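Local coordinates for protein putative MAR1 (Leishmania donovani, PDB 1X9G) that is of unknown function but belongs to the isochorismatase superfamily and may be a hydrolase, at residues Leu24-Gln29 and Ala110-Ile115; Gly114-Ala119 and Leu142-Lys147; Phe136-Gly141 and Glu170-Gln175. All blocks are in the same frame, centred on the assembly; numbering follows the deposited sequence.

In the fold
From the N terminus, strand 21-26 supplies the first half of contact 1, and its partner 110-115 returns about eighty residues later, after helix 39-55 and strands 60-67 and 86-90, bringing strands 21-26 and 109-115 side by side. Contact 2 begins where contact 1 ends, sharing Gly114 and Ile115, and closes the beta-alpha-beta unit of strand 109-115, helix 117-130 and strand 134-143 at its far end. Contact 3 opens on strand 134-143 before contact 2 has closed, so the two cross, and it brings helix 169-176 onto the sheet. Gly114 N and Gly141 O, 2.7 Å apart, probably hydrogen-bond, joining all three.

Contact 1: Leu24-Gln29 and Ala110-Ile115; sequences LCVDLQ and AVVFGI
The ring of Phe113 lies over the backbone of Leu24 and Cys25, one face turned to the neighbouring strand. Leu24 O sits 3.2 Å above the ring plane, displaced toward the rim, while Cys25 CA comes over the same ring in a CH-pi contact, 4.0 Å from its centroid. A chi1 of 50° puts Phe113 CG between that residue's own backbone N and carbonyl carbon, and from there the ring leans over the next strand. Cys25 SG, anti to the backbone N, approaches the ring only obliquely; Cys25 CB is nearer, 3.5 Å from Phe113 CE1. Tyr62 of strand 60-67 and Ala46 of helix 39-55 also touch the ring.

On the other face of the sheet the side chains of Leu24 and Val112 meet only at 4.4 Å (CB to CG2), and Val26 CG1 meets Val112 CG1 at 3.9 Å with the two side chains slanting across each other; helix 117-130 packs against this side. Further on, Leu28 CD2 reaches back to Gly114 CA, also 3.9 Å away, and crosses Ile115 at about a right angle. Gly114 has a conformation in which a CB would run into the carbonyl oxygen of the preceding residue.

Four backbone bonds form the ladder, from Leu24 N to Val111 O at one end to Ile115 N and Val26 O (3.2 Å) at the other. Just past the strand, Asp27 bonds Thr65, pairs with Lys90 and touches Cys120, a set consistent with the catalytic triad of isochorismatase-like hydrolases, at the end of central parallel strands in a three-layer alpha/beta fold.

Contact 2: Gly114-Ala119 and Leu142-Lys147; sequences GIEGHA and LGSQKK
With chi1 at 64°, His118 holds its imidazole between its own backbone N and carbonyl carbon, and Ser144, its OG anti to the carbonyl carbon (chi1 -77°), meets that ring in plane at the edge: His118 ND1 and Ser144 OG are 2.7 Å apart in a hydrogen bond that either could donate. This is the end of a beta-alpha-beta unit where both parallel strands, 109-115 and 134-143, finish and helix 117-130 begins.

Gly143 N bonds only weakly to Gly114 O, whereas Gly117 N, at the start of the helix, takes Gly143 O at 3.0 Å from above the carbonyl plane. Glu116 CA and the CD1 end of Ile115 also lie close to that oxygen. Ile115 and Glu116 are joined by a non-proline cis peptide, consistent with the one found near the active site in relatives.

His118 also carries a bond across the assembly, its NE2 to OE2 of Glu170 of a neighbouring subunit, so both ring nitrogens have partners. The Glu116 chain bends at chi2, and its OE2 receives Gln145 N at 2.9 Å, 37° out of the carboxylate plane.

Contact 3: Phe136-Gly141 and Glu170-Gln175; sequences FLPKDG and ESILLQ
Ile172 points its CD1 methyl at the chain of Phe136, Leu137 and Pro138, and nearly all the close packing gathers on that single carbon. Ile172 CD1 lies 3.9 Å from Pro138 N and 4.1 Å from Pro138 CD, the pyrrolidine ring and the isoleucine chain crossing at a slant. Ile172 CD1 also stands 4.3 Å from Phe136 CB and touches the backbone carbonyl carbon of Leu137. With CG1 beside the backbone N (chi1 -77°) and chi2 extended at 172°, the isoleucine reaches straight out from helix 169-176 onto strand 134-143. The Leu137 side chain points away from the helix and touches Val112 and Cys164.

Strand and helix axes are 8.8 Å apart, an ordinary spacing for a helix on a sheet, and their directions differ by 134°. Away from the methyl, close contacts are lacking. At one end, Asp140 OD2 comes no nearer than 4.4 Å to Glu170 N; its hydrogen bond goes instead to Ser169, just before the segment. At the other end, Gln175 approaches the strand without touching it. Its NE2 bonds back along the helix to Ser171 OG, which lies in the amide plane, while OE1 takes Met13 N.

The partly exposed Glu170 leads its carboxylate away from the strand. Helix 169-176 therefore shows two characters. Its polar groups turn to the helix itself, to Met13 and to the neighbouring subunit; toward its own sheet the hold on 136-141 is apolar, while the bonds of Glu170 and Ser171 go to His118 of the third subunit.

Contact 1: Leu24-Gln29 and Ala110-Ile115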
ATOM      1  N   LEU A  24      10.946  21.140 -10.176  1.00 60.69           N
ATOM      2  CA  LEU A  24       9.899  22.052  -9.759  1.00 60.09           C
ATOM      3  C   LEU A  24       9.963  22.212  -8.265  1.00 59.96           C
ATOM      4  O   LEU A  24       9.668  21.267  -7.530  1.00 60.99           O
ATOM      5  CB  LEU A  24       8.557  21.499 -10.190  1.00 59.80           C
ATOM      6  CG  LEU A  24       7.344  22.371 -10.022  1.00 59.85           C
ATOM      7  CD1 LEU A  24       7.714  23.843 -10.293  1.00 58.67           C
ATOM      8  CD2 LEU A  24       6.177  21.849 -10.928  1.00 59.66           C
ATOM      9  N   CYS A  25      10.352  23.408  -7.823  1.00 59.68           N
ATOM     10  CA  CYS A  25      10.626  23.659  -6.425  1.00 59.24           C
ATOM     11  C   CYS A  25       9.441  24.396  -5.814  1.00 58.80           C
ATOM     12  O   CYS A  25       9.247  25.605  -6.050  1.00 58.25           O
ATOM     13  CB  CYS A  25      11.916  24.454  -6.272  1.00 59.14           C
ATOM     14  SG  CYS A  25      12.208  24.956  -4.561  1.00 60.84           S
ATOM     15  N   VAL A  26       8.626  23.670  -5.045  1.00 58.37           N
ATOM     16  CA  VAL A  26       7.295  24.204  -4.754  1.00 58.16           C
ATOM     17  C   VAL A  26       7.083  24.817  -3.366  1.00 58.15           C
ATOM     18  O   VAL A  26       7.208  24.134  -2.382  1.00 57.89           O
ATOM     19  CB  VAL A  26       6.090  23.343  -5.333  1.00 57.87           C
ATOM     20  CG1 VAL A  26       6.496  21.989  -5.745  1.00 57.66           C
ATOM     21  CG2 VAL A  26       4.846  23.361  -4.442  1.00 56.61           C
ATOM     22  N   ASP A  27       6.835  26.141  -3.346  1.00 57.83           N
ATOM     23  CA  ASP A  27       6.420  26.916  -2.148  1.00 57.38           C
ATOM     24  C   ASP A  27       7.296  26.854  -0.876  1.00 56.98           C
ATOM     25  O   ASP A  27       6.813  27.026   0.240  1.00 55.50           O
ATOM     26  CB  ASP A  27       4.949  26.650  -1.820  1.00 57.23           C
ATOM     27  CG  ASP A  27       4.025  26.928  -2.994  1.00 59.19           C
ATOM     28  OD1 ASP A  27       2.808  26.605  -2.854  1.00 63.34           O
ATOM     29  OD2 ASP A  27       4.479  27.474  -4.038  1.00 55.08           O
ATOM     30  N   LEU A  28       8.598  26.670  -1.041  1.00 58.14           N
ATOM     31  CA  LEU A  28       9.501  26.674   0.111  1.00 59.42           C
ATOM     32  C   LEU A  28       9.766  28.111   0.689  1.00 61.31           C
ATOM     33  O   LEU A  28      10.843  28.692   0.567  1.00 62.23           O
ATOM     34  CB  LEU A  28      10.777  25.886  -0.239  1.00 58.26           C
ATOM     35  CG  LEU A  28      10.600  24.367  -0.457  1.00 57.26           C
ATOM     36  CD1 LEU A  28      11.862  23.707  -0.988  1.00 53.68           C
ATOM     37  CD2 LEU A  28      10.066  23.598   0.791  1.00 51.66           C
ATOM     38  N   GLN A  29       8.763  28.671   1.351  1.00 63.24           N
ATOM     39  CA  GLN A  29       8.772  30.083   1.747  1.00 64.08           C
ATOM     40  C   GLN A  29       8.812  30.257   3.268  1.00 65.24           C
ATOM     41  O   GLN A  29       8.678  29.284   4.030  1.00 65.24           O
ATOM     42  CB  GLN A  29       7.550  30.791   1.146  1.00 63.61           C
ATOM     43  CG  GLN A  29       7.196  30.209  -0.200  1.00 62.82           C
ATOM     44  CD  GLN A  29       5.968  30.775  -0.812  1.00 64.42           C
ATOM     45  OE1 GLN A  29       5.363  30.151  -1.684  1.00 64.65           O
ATOM     46  NE2 GLN A  29       5.586  31.981  -0.389  1.00 65.51           N
ATOM     47  N   ALA A 110       8.707  15.575 -14.817  1.00 55.68           N
ATOM     48  CA  ALA A 110       8.760  16.559 -13.772  1.00 54.66           C
ATOM     49  C   ALA A 110       9.144  15.872 -12.487  1.00 53.94           C
ATOM     50  O   ALA A 110       8.549  14.866 -12.121  1.00 55.08           O
ATOM     51  CB  ALA A 110       7.430  17.243 -13.628  1.00 53.41           C
ATOM     52  N   VAL A 111      10.153  16.415 -11.829  1.00 52.98           N
ATOM     53  CA  VAL A 111      10.609  16.028 -10.519  1.00 51.14           C
ATOM     54  C   VAL A 111      10.089  17.118  -9.583  1.00 52.10           C
ATOM     55  O   VAL A 111      10.523  18.292  -9.646  1.00 53.23           O
ATOM     56  CB  VAL A 111      12.149  15.997 -10.486  1.00 51.06           C
ATOM     57  CG1 VAL A 111      12.694  15.749  -9.073  1.00 48.38           C
ATOM     58  CG2 VAL A 111      12.723  15.020 -11.510  1.00 48.81           C
ATOM     59  N   VAL A 112       9.155  16.745  -8.707  1.00 52.34           N
ATOM     60  CA  VAL A 112       8.376  17.701  -7.929  1.00 51.64           C
ATOM     61  C   VAL A 112       8.741  17.583  -6.472  1.00 52.07           C
ATOM     62  O   VAL A 112       8.786  16.495  -5.941  1.00 53.39           O
ATOM     63  CB  VAL A 112       6.882  17.491  -8.148  1.00 51.06           C
ATOM     64  CG1 VAL A 112       6.077  18.503  -7.366  1.00 50.12           C
ATOM     65  CG2 VAL A 112       6.550  17.657  -9.587  1.00 51.90           C
ATOM     66  N   PHE A 113       9.071  18.691  -5.827  1.00 52.65           N
ATOM     67  CA  PHE A 113       9.519  18.610  -4.454  1.00 53.17           C
ATOM     68  C   PHE A 113       9.094  19.872  -3.738  1.00 53.15           C
ATOM     69  O   PHE A 113       8.811  20.823  -4.397  1.00 54.24           O
ATOM     70  CB  PHE A 113      11.031  18.372  -4.399  1.00 52.95           C
ATOM     71  CG  PHE A 113      11.819  19.309  -5.229  1.00 53.66           C
ATOM     72  CD1 PHE A 113      12.442  20.427  -4.644  1.00 55.81           C
ATOM     73  CD2 PHE A 113      11.986  19.086  -6.591  1.00 54.21           C
ATOM     74  CE1 PHE A 113      13.178  21.341  -5.428  1.00 52.00           C
ATOM     75  CE2 PHE A 113      12.734  19.981  -7.375  1.00 54.72           C
ATOM     76  CZ  PHE A 113      13.320  21.118  -6.781  1.00 51.52           C
ATOM     77  N   GLY A 114       9.030  19.854  -2.410  1.00 52.92           N
ATOM     78  CA  GLY A 114       8.525  20.961  -1.605  1.00 52.90           C
ATOM     79  C   GLY A 114       7.349  20.672  -0.660  1.00 53.09           C
ATOM     80  O   GLY A 114       7.160  19.555  -0.211  1.00 52.69           O
ATOM     81  N   ILE A 115       6.528  21.696  -0.443  1.00 53.21           N
ATOM     82  CA  ILE A 115       5.552  21.761   0.582  1.00 54.10           C
ATOM     83  C   ILE A 115       4.283  22.399  -0.032  1.00 54.55           C
ATOM     84  O   ILE A 115       4.418  23.196  -0.912  1.00 53.65           O
ATOM     85  CB  ILE A 115       6.118  22.564   1.744  1.00 55.21           C
ATOM     86  CG1 ILE A 115       5.537  22.022   3.046  1.00 60.03           C
ATOM     87  CG2 ILE A 115       5.901  24.151   1.619  1.00 52.55           C
ATOM     88  CD1 ILE A 115       6.546  21.237   3.843  1.00 65.90           C
TER

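Contact 2: Gly114-Ala119 and Leu142-Lys147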
ATOM      1  N   GLY A 114       9.030  19.854  -2.410  1.00 52.92           N
ATOM      2  CA  GLY A 114       8.525  20.961  -1.605  1.00 52.90           C
ATOM      3  C   GLY A 114       7.349  20.672  -0.660  1.00 53.09           C
ATOM      4  O   GLY A 114       7.160  19.555  -0.211  1.00 52.69           O
ATOM      5  N   ILE A 115       6.528  21.696  -0.443  1.00 53.21           N
ATOM      6  CA  ILE A 115       5.552  21.761   0.582  1.00 54.10           C
ATOM      7  C   ILE A 115       4.283  22.399  -0.032  1.00 54.55           C
ATOM      8  O   ILE A 115       4.418  23.196  -0.912  1.00 53.65           O
ATOM      9  CB  ILE A 115       6.118  22.564   1.744  1.00 55.21           C
ATOM     10  CG1 ILE A 115       5.537  22.022   3.046  1.00 60.03           C
ATOM     11  CG2 ILE A 115       5.901  24.151   1.619  1.00 52.55           C
ATOM     12  CD1 ILE A 115       6.546  21.237   3.843  1.00 65.90           C
ATOM     13  N   GLU A 116       3.048  21.996   0.341  1.00 55.22           N
ATOM     14  CA  GLU A 116       2.737  20.881   1.251  1.00 54.25           C
ATOM     15  C   GLU A 116       2.224  19.674   0.501  1.00 53.96           C
ATOM     16  O   GLU A 116       1.416  19.816  -0.427  1.00 53.80           O
ATOM     17  CB  GLU A 116       1.675  21.311   2.257  1.00 54.23           C
ATOM     18  CG  GLU A 116       1.994  22.578   3.024  1.00 55.94           C
ATOM     19  CD  GLU A 116       1.401  22.608   4.433  1.00 59.21           C
ATOM     20  OE1 GLU A 116       1.005  23.719   4.848  1.00 61.71           O
ATOM     21  OE2 GLU A 116       1.320  21.554   5.128  1.00 56.76           O
ATOM     22  N   GLY A 117       2.646  18.485   0.962  1.00 54.08           N
ATOM     23  CA  GLY A 117       2.325  17.181   0.340  1.00 53.91           C
ATOM     24  C   GLY A 117       0.873  16.991  -0.072  1.00 53.62           C
ATOM     25  O   GLY A 117       0.575  16.487  -1.164  1.00 53.50           O
ATOM     26  N   HIS A 118      -0.033  17.432   0.804  1.00 53.27           N
ATOM     27  CA  HIS A 118      -1.467  17.223   0.630  1.00 52.70           C
ATOM     28  C   HIS A 118      -2.207  18.395  -0.012  1.00 52.30           C
ATOM     29  O   HIS A 118      -3.437  18.321  -0.186  1.00 52.01           O
ATOM     30  CB  HIS A 118      -2.096  16.926   1.981  1.00 52.89           C
ATOM     31  CG  HIS A 118      -1.989  18.064   2.939  1.00 54.42           C
ATOM     32  ND1 HIS A 118      -0.790  18.432   3.522  1.00 57.21           N
ATOM     33  CD2 HIS A 118      -2.912  18.952   3.374  1.00 53.33           C
ATOM     34  CE1 HIS A 118      -0.995  19.473   4.316  1.00 55.79           C
ATOM     35  NE2 HIS A 118      -2.278  19.797   4.255  1.00 55.17           N
ATOM     36  N   ALA A 119      -1.469  19.455  -0.369  1.00 51.67           N
ATOM     37  CA  ALA A 119      -2.090  20.698  -0.772  1.00 51.56           C
ATOM     38  C   ALA A 119      -1.567  21.101  -2.135  1.00 52.44           C
ATOM     39  O   ALA A 119      -1.971  20.507  -3.133  1.00 53.29           O
ATOM     40  CB  ALA A 119      -1.864  21.783   0.325  1.00 51.12           C
ATOM     41  N   LEU A 142       9.756  16.279   0.526  1.00 54.36           N
ATOM     42  CA  LEU A 142       8.352  16.648   0.750  1.00 54.06           C
ATOM     43  C   LEU A 142       8.046  16.780   2.242  1.00 53.47           C
ATOM     44  O   LEU A 142       8.745  16.192   3.095  1.00 51.69           O
ATOM     45  CB  LEU A 142       7.374  15.673   0.090  1.00 54.10           C
ATOM     46  CG  LEU A 142       7.467  15.266  -1.387  1.00 56.52           C
ATOM     47  CD1 LEU A 142       6.723  13.925  -1.623  1.00 55.74           C
ATOM     48  CD2 LEU A 142       7.050  16.372  -2.399  1.00 54.17           C
ATOM     49  N   GLY A 143       7.043  17.619   2.550  1.00 53.55           N
ATOM     50  CA  GLY A 143       6.545  17.778   3.925  1.00 53.39           C
ATOM     51  C   GLY A 143       5.159  18.417   4.037  1.00 53.14           C
ATOM     52  O   GLY A 143       4.675  19.032   3.099  1.00 53.31           O
ATOM     53  N   SER A 144       4.537  18.253   5.198  1.00 53.26           N
ATOM     54  CA  SER A 144       3.263  18.870   5.542  1.00 53.54           C
ATOM     55  C   SER A 144       3.405  19.336   6.987  1.00 54.36           C
ATOM     56  O   SER A 144       4.283  18.859   7.703  1.00 55.13           O
ATOM     57  CB  SER A 144       2.126  17.855   5.436  1.00 52.85           C
ATOM     58  OG  SER A 144       1.780  17.654   4.071  1.00 53.92           O
ATOM     59  N   GLN A 145       2.565  20.257   7.446  1.00 55.31           N
ATOM     60  CA  GLN A 145       2.569  20.572   8.886  1.00 56.21           C
ATOM     61  C   GLN A 145       2.202  19.400   9.782  1.00 56.81           C
ATOM     62  O   GLN A 145       2.847  19.196  10.803  1.00 57.70           O
ATOM     63  CB  GLN A 145       1.703  21.776   9.190  1.00 55.72           C
ATOM     64  CG  GLN A 145       2.350  23.030   8.784  1.00 57.13           C
ATOM     65  CD  GLN A 145       1.426  24.209   8.888  1.00 59.37           C
ATOM     66  OE1 GLN A 145       1.195  24.894   7.904  1.00 56.86           O
ATOM     67  NE2 GLN A 145       0.883  24.452  10.089  1.00 59.59           N
ATOM     68  N   LYS A 146       1.184  18.634   9.403  1.00 57.64           N
ATOM     69  CA  LYS A 146       0.756  17.443  10.183  1.00 58.39           C
ATOM     70  C   LYS A 146       0.952  16.111   9.440  1.00 58.98           C
ATOM     71  O   LYS A 146       0.634  15.998   8.246  1.00 59.12           O
ATOM     72  CB  LYS A 146      -0.721  17.573  10.597  1.00 58.08           C
ATOM     73  CG  LYS A 146      -1.088  18.885  11.294  1.00 58.52           C
ATOM     74  CD  LYS A 146      -0.728  18.797  12.780  1.00 61.87           C
ATOM     75  CE  LYS A 146      -0.157  20.087  13.382  1.00 62.57           C
ATOM     76  NZ  LYS A 146      -1.094  21.214  13.305  1.00 60.53           N
ATOM     77  N   LYS A 147       1.443  15.105  10.173  1.00 60.17           N
ATOM     78  CA  LYS A 147       1.626  13.708   9.696  1.00 60.55           C
ATOM     79  C   LYS A 147       0.442  13.150   8.936  1.00 59.07           C
ATOM     80  O   LYS A 147       0.619  12.635   7.824  1.00 60.18           O
ATOM     81  CB  LYS A 147       1.919  12.761  10.854  1.00 60.41           C
ATOM     82  CG  LYS A 147       3.288  12.951  11.478  1.00 63.53           C
ATOM     83  CD  LYS A 147       3.510  12.040  12.745  1.00 63.45           C
ATOM     84  CE  LYS A 147       5.071  11.877  13.104  1.00 65.19           C
ATOM     85  NZ  LYS A 147       5.662  12.993  13.925  1.00 61.11           N
TER

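Contact 3: Phe136-Gly141 and Glu170-Gln175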
ATOM      1  N   PHE A 136       7.903  12.397 -10.862  1.00 51.21           N
ATOM      2  CA  PHE A 136       8.836  11.732  -9.957  1.00 51.20           C
ATOM      3  C   PHE A 136       9.048  12.589  -8.763  1.00 51.89           C
ATOM      4  O   PHE A 136       9.275  13.794  -8.898  1.00 51.91           O
ATOM      5  CB  PHE A 136      10.184  11.486 -10.634  1.00 51.26           C
ATOM      6  CG  PHE A 136      10.070  10.740 -11.916  1.00 52.36           C
ATOM      7  CD1 PHE A 136       9.801  11.424 -13.104  1.00 53.21           C
ATOM      8  CD2 PHE A 136      10.205   9.344 -11.940  1.00 54.64           C
ATOM      9  CE1 PHE A 136       9.684  10.711 -14.312  1.00 53.61           C
ATOM     10  CE2 PHE A 136      10.071   8.622 -13.112  1.00 52.50           C
ATOM     11  CZ  PHE A 136       9.828   9.310 -14.309  1.00 53.63           C
ATOM     12  N   LEU A 137       8.964  11.986  -7.581  1.00 52.16           N
ATOM     13  CA  LEU A 137       8.858  12.770  -6.369  1.00 53.61           C
ATOM     14  C   LEU A 137       9.844  12.232  -5.358  1.00 54.41           C
ATOM     15  O   LEU A 137       9.781  11.089  -5.011  1.00 54.33           O
ATOM     16  CB  LEU A 137       7.397  12.698  -5.824  1.00 53.73           C
ATOM     17  CG  LEU A 137       6.295  13.290  -6.720  1.00 53.30           C
ATOM     18  CD1 LEU A 137       5.185  12.356  -6.891  1.00 53.13           C
ATOM     19  CD2 LEU A 137       5.794  14.625  -6.143  1.00 53.73           C
ATOM     20  N   PRO A 138      10.795  13.060  -4.904  1.00 56.65           N
ATOM     21  CA  PRO A 138      11.632  12.567  -3.820  1.00 57.43           C
ATOM     22  C   PRO A 138      10.930  12.801  -2.499  1.00 58.46           C
ATOM     23  O   PRO A 138      10.810  13.972  -2.097  1.00 59.86           O
ATOM     24  CB  PRO A 138      12.862  13.468  -3.908  1.00 57.55           C
ATOM     25  CG  PRO A 138      12.287  14.805  -4.392  1.00 56.60           C
ATOM     26  CD  PRO A 138      11.184  14.422  -5.345  1.00 56.75           C
ATOM     27  N   LYS A 139      10.482  11.727  -1.841  1.00 58.08           N
ATOM     28  CA  LYS A 139       9.777  11.812  -0.547  1.00 58.60           C
ATOM     29  C   LYS A 139      10.588  12.529   0.514  1.00 58.26           C
ATOM     30  O   LYS A 139      10.062  13.124   1.461  1.00 58.88           O
ATOM     31  CB  LYS A 139       9.437  10.421  -0.027  1.00 58.40           C
ATOM     32  CG  LYS A 139       8.496  10.470   1.172  1.00 58.19           C
ATOM     33  CD  LYS A 139       8.066   9.059   1.569  1.00 60.85           C
ATOM     34  CE  LYS A 139       7.900   8.935   3.048  1.00 62.63           C
ATOM     35  NZ  LYS A 139       6.770   7.972   3.268  1.00 68.34           N
ATOM     36  N   ASP A 140      11.874  12.307   0.380  1.00 57.92           N
ATOM     37  CA  ASP A 140      12.968  13.110   0.801  1.00 57.88           C
ATOM     38  C   ASP A 140      12.764  14.621   0.988  1.00 57.38           C
ATOM     39  O   ASP A 140      13.170  15.209   2.001  1.00 57.93           O
ATOM     40  CB  ASP A 140      13.997  12.904  -0.333  1.00 58.35           C
ATOM     41  CG  ASP A 140      15.256  12.539   0.202  1.00 60.65           C
ATOM     42  OD1 ASP A 140      15.186  12.250   1.401  1.00 68.64           O
ATOM     43  OD2 ASP A 140      16.292  12.540  -0.463  1.00 66.48           O
ATOM     44  N   GLY A 141      12.196  15.247  -0.037  1.00 56.47           N
ATOM     45  CA  GLY A 141      12.053  16.683  -0.118  1.00 55.73           C
ATOM     46  C   GLY A 141      10.581  17.049  -0.184  1.00 55.43           C
ATOM     47  O   GLY A 141      10.199  18.002  -0.875  1.00 55.35           O
ATOM     48  N   GLU A 170      18.359  10.416  -3.682  1.00 51.53           N
ATOM     49  CA  GLU A 170      19.488   9.588  -4.096  1.00 52.38           C
ATOM     50  C   GLU A 170      19.035   8.611  -5.161  1.00 52.65           C
ATOM     51  O   GLU A 170      19.668   8.489  -6.174  1.00 52.88           O
ATOM     52  CB  GLU A 170      20.230   8.923  -2.925  1.00 52.25           C
ATOM     53  CG  GLU A 170      21.099   7.757  -3.316  1.00 51.49           C
ATOM     54  CD  GLU A 170      22.039   7.311  -2.200  1.00 53.07           C
ATOM     55  OE1 GLU A 170      22.805   8.194  -1.776  1.00 55.85           O
ATOM     56  OE2 GLU A 170      22.050   6.102  -1.768  1.00 51.18           O
ATOM     57  N   SER A 171      17.890   7.974  -4.981  1.00 53.47           N
ATOM     58  CA  SER A 171      17.370   7.076  -6.029  1.00 52.39           C
ATOM     59  C   SER A 171      17.270   7.795  -7.346  1.00 52.02           C
ATOM     60  O   SER A 171      17.647   7.273  -8.353  1.00 53.19           O
ATOM     61  CB  SER A 171      15.952   6.607  -5.687  1.00 51.81           C
ATOM     62  OG  SER A 171      15.656   5.424  -6.421  1.00 50.64           O
ATOM     63  N   ILE A 172      16.702   8.987  -7.333  1.00 52.34           N
ATOM     64  CA  ILE A 172      16.512   9.789  -8.542  1.00 51.83           C
ATOM     65  C   ILE A 172      17.812  10.243  -9.244  1.00 53.42           C
ATOM     66  O   ILE A 172      17.870  10.177 -10.485  1.00 53.17           O
ATOM     67  CB  ILE A 172      15.609  11.011  -8.236  1.00 52.20           C
ATOM     68  CG1 ILE A 172      14.141  10.577  -8.152  1.00 51.06           C
ATOM     69  CG2 ILE A 172      15.723  12.103  -9.313  1.00 50.38           C
ATOM     70  CD1 ILE A 172      13.209  11.746  -7.649  1.00 50.11           C
ATOM     71  N   LEU A 173      18.834  10.706  -8.495  1.00 53.50           N
ATOM     72  CA  LEU A 173      20.113  11.055  -9.142  1.00 55.50           C
ATOM     73  C   LEU A 173      20.717   9.865  -9.894  1.00 56.25           C
ATOM     74  O   LEU A 173      21.070   9.986 -11.044  1.00 57.69           O
ATOM     75  CB  LEU A 173      21.159  11.648  -8.189  1.00 55.51           C
ATOM     76  CG  LEU A 173      20.936  12.931  -7.383  1.00 56.66           C
ATOM     77  CD1 LEU A 173      22.240  13.707  -7.233  1.00 58.06           C
ATOM     78  CD2 LEU A 173      19.792  13.863  -7.883  1.00 57.11           C
ATOM     79  N   LEU A 174      20.761   8.711  -9.246  1.00 57.04           N
ATOM     80  CA  LEU A 174      21.203   7.450  -9.807  1.00 56.54           C
ATOM     81  C   LEU A 174      20.409   6.916 -10.989  1.00 57.34           C
ATOM     82  O   LEU A 174      20.895   6.060 -11.739  1.00 57.69           O
ATOM     83  CB  LEU A 174      21.159   6.408  -8.689  1.00 55.56           C
ATOM     84  CG  LEU A 174      22.161   6.652  -7.557  1.00 56.60           C
ATOM     85  CD1 LEU A 174      22.274   5.447  -6.625  1.00 57.19           C
ATOM     86  CD2 LEU A 174      23.577   7.026  -8.112  1.00 57.01           C
ATOM     87  N   GLN A 175      19.162   7.345 -11.118  1.00 57.73           N
ATOM     88  CA  GLN A 175      18.298   6.808 -12.147  1.00 57.79           C
ATOM     89  C   GLN A 175      18.569   7.578 -13.430  1.00 59.91           C
ATOM     90  O   GLN A 175      18.468   7.029 -14.525  1.00 60.53           O
ATOM     91  CB  GLN A 175      16.831   6.945 -11.749  1.00 56.28           C
ATOM     92  CG  GLN A 175      16.266   5.863 -10.773  1.00 56.22           C
ATOM     93  CD  GLN A 175      14.878   6.261 -10.273  1.00 56.09           C
ATOM     94  OE1 GLN A 175      14.034   6.638 -11.064  1.00 56.42           O
ATOM     95  NE2 GLN A 175      14.667   6.250  -8.965  1.00 52.97           N
TER